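Local coordinates for histidine acid phosphatase (Bifidobacterium longum subsp. infantis, PDB 6RXD), which probably removes phosphate groups from inositol polyphosphates such as phytate, and from 2,3-bisphosphoglycerate, as a histidine acid phosphatase of the MINPP subfamily, at residues A[80-94]-A[324-336]. Sequence-based numbering, arbitrary orientation.
With ZN (zinc ion), chain D.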
loop_
_atom_site.group_PDB
_atom_site.type_symbol
_atom_site.label_atom_id
_atom_site.label_comp_id
_atom_site.label_asym_id
_atom_site.label_seq_id
_atom_site.Cartn_x
_atom_site.Cartn_y
_atom_site.Cartn_z
ATOM N N GLU A 80 -22.178 17.903 -15.516
ATOM C CA GLU A 80 -21.406 17.635 -14.303
ATOM C C GLU A 80 -20.540 16.391 -14.461
ATOM O O GLU A 80 -19.373 16.391 -14.032
ATOM C CB GLU A 80 -22.303 17.527 -13.060
ATOM C CG GLU A 80 -21.560 17.167 -11.774
ATOM C CD GLU A 80 -20.742 18.318 -11.205
ATOM O OE1 GLU A 80 -20.821 19.450 -11.735
ATOM O OE2 GLU A 80 -20.021 18.096 -10.209
ATOM N N PHE A 81 -21.075 15.359 -15.097
ATOM C CA PHE A 81 -20.324 14.122 -15.312
ATOM C C PHE A 81 -19.108 14.386 -16.204
ATOM O O PHE A 81 -17.989 13.984 -15.884
ATOM C CB PHE A 81 -21.245 13.069 -15.930
ATOM C CG PHE A 81 -20.661 11.682 -15.962
ATOM C CD1 PHE A 81 -20.481 10.960 -14.793
ATOM C CD2 PHE A 81 -20.313 11.100 -17.166
ATOM C CE1 PHE A 81 -19.943 9.679 -14.833
ATOM C CE2 PHE A 81 -19.791 9.819 -17.217
ATOM C CZ PHE A 81 -19.607 9.110 -16.055
ATOM N N VAL A 82 -19.311 15.096 -17.312
ATOM C CA VAL A 82 -18.220 15.413 -18.228
ATOM C C VAL A 82 -17.180 16.321 -17.552
ATOM O O VAL A 82 -15.977 16.186 -17.770
ATOM C CB VAL A 82 -18.756 16.051 -19.538
ATOM C CG1 VAL A 82 -17.610 16.451 -20.464
ATOM C CG2 VAL A 82 -19.703 15.089 -20.250
ATOM N N LYS A 83 -17.644 17.244 -16.710
ATOM C CA LYS A 83 -16.718 18.125 -15.977
ATOM C C LYS A 83 -15.831 17.328 -15.019
ATOM O O LYS A 83 -14.629 17.593 -14.889
ATOM C CB LYS A 83 -17.482 19.190 -15.183
ATOM C CG LYS A 83 -16.574 20.128 -14.384
ATOM C CD LYS A 83 -17.368 21.157 -13.563
ATOM C CE LYS A 83 -16.417 22.019 -12.730
ATOM N NZ LYS A 83 -17.139 22.987 -11.861
ATOM N N ASN A 84 -16.427 16.357 -14.334
ATOM C CA ASN A 84 -15.670 15.543 -13.381
ATOM C C ASN A 84 -14.594 14.744 -14.103
ATOM O O ASN A 84 -13.431 14.701 -13.678
ATOM C CB ASN A 84 -16.603 14.598 -12.605
ATOM C CG ASN A 84 -17.396 15.318 -11.535
ATOM O OD1 ASN A 84 -16.911 16.280 -10.948
ATOM N ND2 ASN A 84 -18.625 14.873 -11.293
ATOM N N LEU A 85 -14.983 14.134 -15.217
ATOM C CA LEU A 85 -14.038 13.324 -15.995
ATOM C C LEU A 85 -12.923 14.181 -16.573
ATOM O O LEU A 85 -11.752 13.844 -16.438
ATOM C CB LEU A 85 -14.750 12.564 -17.117
ATOM C CG LEU A 85 -15.783 11.509 -16.722
ATOM C CD1 LEU A 85 -16.488 10.989 -17.965
ATOM C CD2 LEU A 85 -15.108 10.374 -16.010
ATOM N N SER A 86 -13.272 15.309 -17.202
ATOM C CA SER A 86 -12.273 16.218 -17.768
ATOM C C SER A 86 -11.303 16.704 -16.705
ATOM O O SER A 86 -10.102 16.828 -16.941
ATOM C CB SER A 86 -12.954 17.423 -18.421
ATOM O OG SER A 86 -13.697 17.021 -19.548
ATOM N N GLY A 87 -11.841 16.983 -15.516
ATOM C CA GLY A 87 -11.035 17.470 -14.411
ATOM C C GLY A 87 -10.003 16.470 -13.912
ATOM O O GLY A 87 -8.845 16.831 -13.714
ATOM N N ILE A 88 -10.403 15.217 -13.696
ATOM C CA ILE A 88 -9.436 14.237 -13.199
ATOM C C ILE A 88 -8.415 13.878 -14.283
ATOM O O ILE A 88 -7.237 13.625 -14.002
ATOM C CB ILE A 88 -10.109 12.981 -12.574
ATOM C CG1 ILE A 88 -9.085 12.200 -11.739
ATOM C CG2 ILE A 88 -10.730 12.089 -13.644
ATOM C CD1 ILE A 88 -9.702 11.312 -10.672
ATOM N N THR A 89 -8.855 13.897 -15.533
ATOM C CA THR A 89 -7.932 13.655 -16.633
ATOM C C THR A 89 -6.903 14.779 -16.710
ATOM O O THR A 89 -5.700 14.531 -16.812
ATOM C CB THR A 89 -8.700 13.508 -17.945
ATOM O OG1 THR A 89 -9.481 12.313 -17.874
ATOM C CG2 THR A 89 -7.747 13.424 -19.156
ATOM N N ALA A 90 -7.371 16.022 -16.619
ATOM C CA ALA A 90 -6.461 17.159 -16.667
ATOM C C ALA A 90 -5.463 17.149 -15.516
ATOM O O ALA A 90 -4.310 17.526 -15.690
ATOM C CB ALA A 90 -7.245 18.472 -16.692
ATOM N N ALA A 91 -5.902 16.727 -14.338
ATOM C CA ALA A 91 -5.010 16.644 -13.188
ATOM C C ALA A 91 -3.906 15.613 -13.439
ATOM O O ALA A 91 -2.732 15.830 -13.102
ATOM C CB ALA A 91 -5.794 16.298 -11.941
ATOM N N ASN A 92 -4.287 14.489 -14.028
ATOM C CA ASN A 92 -3.317 13.450 -14.357
ATOM C C ASN A 92 -2.372 13.812 -15.492
ATOM O O ASN A 92 -1.189 13.453 -15.464
ATOM C CB ASN A 92 -4.047 12.145 -14.673
ATOM C CG ASN A 92 -4.436 11.402 -13.429
ATOM O OD1 ASN A 92 -3.592 10.758 -12.801
ATOM N ND2 ASN A 92 -5.709 11.498 -13.046
ATOM N N VAL A 93 -2.880 14.533 -16.482
ATOM C CA VAL A 93 -2.037 14.962 -17.590
ATOM C C VAL A 93 -0.944 15.886 -17.069
ATOM O O VAL A 93 0.232 15.754 -17.421
ATOM C CB VAL A 93 -2.871 15.635 -18.693
ATOM C CG1 VAL A 93 -1.983 16.422 -19.644
ATOM C CG2 VAL A 93 -3.660 14.584 -19.457
ATOM N N GLU A 94 -1.322 16.785 -16.173
ATOM C CA GLU A 94 -0.353 17.714 -15.607
ATOM C C GLU A 94 0.679 17.027 -14.717
ATOM O O GLU A 94 1.870 17.338 -14.775
ATOM C CB GLU A 94 -1.072 18.795 -14.813
ATOM C CG GLU A 94 -0.125 19.752 -14.159
ATOM C CD GLU A 94 -0.838 20.706 -13.264
ATOM O OE1 GLU A 94 -0.600 21.927 -13.388
ATOM O OE2 GLU A 94 -1.632 20.231 -12.421
ATOM N N GLY A 324 -8.711 24.584 -8.383
ATOM C CA GLY A 324 -8.711 25.563 -9.451
ATOM C C GLY A 324 -9.388 25.132 -10.735
ATOM O O GLY A 324 -10.577 24.830 -10.760
ATOM N N ASP A 325 -8.592 25.082 -11.798
ATOM C CA ASP A 325 -9.071 24.879 -13.156
ATOM C C ASP A 325 -9.264 23.389 -13.489
ATOM O O ASP A 325 -9.728 23.024 -14.569
ATOM C CB ASP A 325 -8.112 25.604 -14.115
ATOM C CG ASP A 325 -8.294 25.209 -15.563
ATOM O OD1 ASP A 325 -7.436 24.450 -16.068
ATOM O OD2 ASP A 325 -9.278 25.654 -16.201
ATOM N N HIS A 326 -8.935 22.519 -12.542
ATOM C CA HIS A 326 -9.192 21.098 -12.757
ATOM C C HIS A 326 -9.747 20.445 -11.494
ATOM O O HIS A 326 -9.125 19.571 -10.890
ATOM C CB HIS A 326 -7.972 20.355 -13.365
ATOM C CG HIS A 326 -6.684 20.543 -12.614
ATOM N ND1 HIS A 326 -6.434 19.911 -11.419
ATOM C CD2 HIS A 326 -5.561 21.250 -12.902
ATOM C CE1 HIS A 326 -5.228 20.230 -10.984
ATOM N NE2 HIS A 326 -4.676 21.046 -11.861
ATOM N N THR A 327 -10.935 20.891 -11.098
ATOM C CA THR A 327 -11.629 20.279 -9.976
ATOM C C THR A 327 -12.467 19.083 -10.426
ATOM O O THR A 327 -12.812 18.943 -11.600
ATOM C CB THR A 327 -12.522 21.279 -9.226
ATOM O OG1 THR A 327 -13.566 21.732 -10.096
ATOM C CG2 THR A 327 -11.702 22.472 -8.754
ATOM N N PHE A 328 -12.766 18.208 -9.477
ATOM C CA PHE A 328 -13.630 17.065 -9.740
ATOM C C PHE A 328 -14.332 16.719 -8.432
ATOM O O PHE A 328 -13.813 16.997 -7.349
ATOM C CB PHE A 328 -12.841 15.869 -10.317
ATOM C CG PHE A 328 -11.444 15.720 -9.750
ATOM C CD1 PHE A 328 -11.199 14.883 -8.665
ATOM C CD2 PHE A 328 -10.375 16.423 -10.309
ATOM C CE1 PHE A 328 -9.911 14.764 -8.136
ATOM C CE2 PHE A 328 -9.088 16.302 -9.797
ATOM C CZ PHE A 328 -8.850 15.474 -8.708
ATOM N N ALA A 329 -15.520 16.129 -8.532
ATOM C CA ALA A 329 -16.333 15.867 -7.354
ATOM C C ALA A 329 -17.039 14.520 -7.468
ATOM O O ALA A 329 -18.273 14.443 -7.491
ATOM C CB ALA A 329 -17.348 16.995 -7.155
ATOM N N PHE A 330 -16.249 13.454 -7.551
ATOM C CA PHE A 330 -16.809 12.112 -7.688
ATOM C C PHE A 330 -17.508 11.645 -6.420
ATOM O O PHE A 330 -18.376 10.756 -6.470
ATOM C CB PHE A 330 -15.730 11.120 -8.122
ATOM C CG PHE A 330 -15.266 11.320 -9.537
ATOM C CD1 PHE A 330 -16.030 10.859 -10.600
ATOM C CD2 PHE A 330 -14.072 11.975 -9.812
ATOM C CE1 PHE A 330 -15.623 11.047 -11.913
ATOM C CE2 PHE A 330 -13.654 12.163 -11.129
ATOM C CZ PHE A 330 -14.433 11.708 -12.179
ATOM N N ASP A 331 -17.164 12.254 -5.286
ATOM C CA ASP A 331 -17.820 11.881 -4.041
ATOM C C ASP A 331 -19.326 12.138 -4.069
ATOM O O ASP A 331 -20.070 11.492 -3.336
ATOM C CB ASP A 331 -17.158 12.545 -2.827
ATOM C CG ASP A 331 -17.101 14.044 -2.937
ATOM O OD1 ASP A 331 -16.995 14.558 -4.071
ATOM O OD2 ASP A 331 -17.150 14.710 -1.880
ATOM N N GLN A 332 -19.781 13.043 -4.940
ATOM C CA GLN A 332 -21.206 13.339 -5.025
ATOM C C GLN A 332 -22.040 12.150 -5.493
ATOM O O GLN A 332 -23.254 12.133 -5.279
ATOM C CB GLN A 332 -21.465 14.490 -5.984
ATOM C CG GLN A 332 -21.362 14.051 -7.427
ATOM C CD GLN A 332 -21.558 15.187 -8.379
ATOM O OE1 GLN A 332 -22.689 15.517 -8.733
ATOM N NE2 GLN A 332 -20.457 15.799 -8.805
ATOM N N TYR A 333 -21.403 11.161 -6.122
ATOM C CA TYR A 333 -22.125 9.987 -6.604
ATOM C C TYR A 333 -22.166 8.890 -5.559
ATOM O O TYR A 333 -22.766 7.838 -5.782
ATOM C CB TYR A 333 -21.473 9.417 -7.874
ATOM C CG TYR A 333 -21.347 10.421 -9.000
ATOM C CD1 TYR A 333 -22.476 11.029 -9.545
ATOM C CD2 TYR A 333 -20.103 10.734 -9.539
ATOM C CE1 TYR A 333 -22.365 11.945 -10.578
ATOM C CE2 TYR A 333 -19.982 11.643 -10.583
ATOM C CZ TYR A 333 -21.114 12.248 -11.087
ATOM O OH TYR A 333 -21.014 13.159 -12.122
ATOM N N PHE A 334 -21.535 9.137 -4.414
ATOM C CA PHE A 334 -21.436 8.097 -3.388
ATOM C C PHE A 334 -21.935 8.571 -2.022
ATOM O O PHE A 334 -21.368 8.213 -0.988
ATOM C CB PHE A 334 -19.995 7.594 -3.298
ATOM C CG PHE A 334 -19.538 6.859 -4.534
ATOM C CD1 PHE A 334 -19.748 5.494 -4.655
ATOM C CD2 PHE A 334 -18.923 7.536 -5.586
ATOM C CE1 PHE A 334 -19.330 4.803 -5.790
ATOM C CE2 PHE A 334 -18.515 6.854 -6.736
ATOM C CZ PHE A 334 -18.717 5.483 -6.828
ATOM N N GLN A 335 -23.006 9.356 -2.040
ATOM C CA GLN A 335 -23.590 9.952 -0.833
ATOM C C GLN A 335 -24.830 9.180 -0.399
ATOM O O GLN A 335 -25.491 8.552 -1.222
ATOM C CB GLN A 335 -23.978 11.405 -1.099
ATOM C CG GLN A 335 -22.812 12.314 -1.462
ATOM C CD GLN A 335 -21.809 12.436 -0.339
ATOM O OE1 GLN A 335 -22.139 12.905 0.752
ATOM N NE2 GLN A 335 -20.579 12.002 -0.590
ATOM N N GLY A 336 -25.146 9.229 0.892
ATOM C CA GLY A 336 -26.342 8.580 1.399
ATOM C C GLY A 336 -26.386 7.103 1.081
ATOM O O GLY A 336 -25.424 6.375 1.333
HETATM ZN ZN ZN D . -3.010 22.019 -12.684
HETATM O O HOH W 1 -3.698 23.231 -14.667
#
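A zinc ion clasps E94 of helix 75-95 to H326 of the loop 324-336, joining side chains from distant parts of the chain. Both carboxylate oxygens of E94 reach the metal, OE2 at 2.3 Å and OE1 at 2.5 Å, while NE2 of H326 binds it at 2.1 Å and a water adds a further ligand. Carboxylate and imidazole planes stand almost perpendicular (89°). E94 suits this place because its chain, CG anti to the backbone N (chi1 178°) and extended beyond, spans the gap to the ion. The imidazole lies with one face over CA of A91. G87 lets the loop come close: a CB here would clash with the carbonyl O of T327.

Farther along, N84 grips the loop with both ends of its amide. OD1 accepts from N of A329 at 2.8 Å, the donor lying above the carbonyl plane, and ND2 gives to OH of Y333 at 3.1 Å, a hydroxyl at the F81 ring edge. An alanine at this position is likely to leave the A329 amide and the Y333 hydroxyl without these partners. F330 offers a flat apolar face to CB of N84, as F328 does to CB of I88. In one modelled conformer, NE2 of Q332 donates to OE2 of E80 and to O of A329, just before the 3-10 turn 330-333; both side chains have alternates, so this grip is less certain.

Residues 324-336, part of the connection between helices 301-317 and 339-357, lie along helix 75-95. F328 and F330 also pack on helix 301-317, and L85 reaches that helix and helix 55-69.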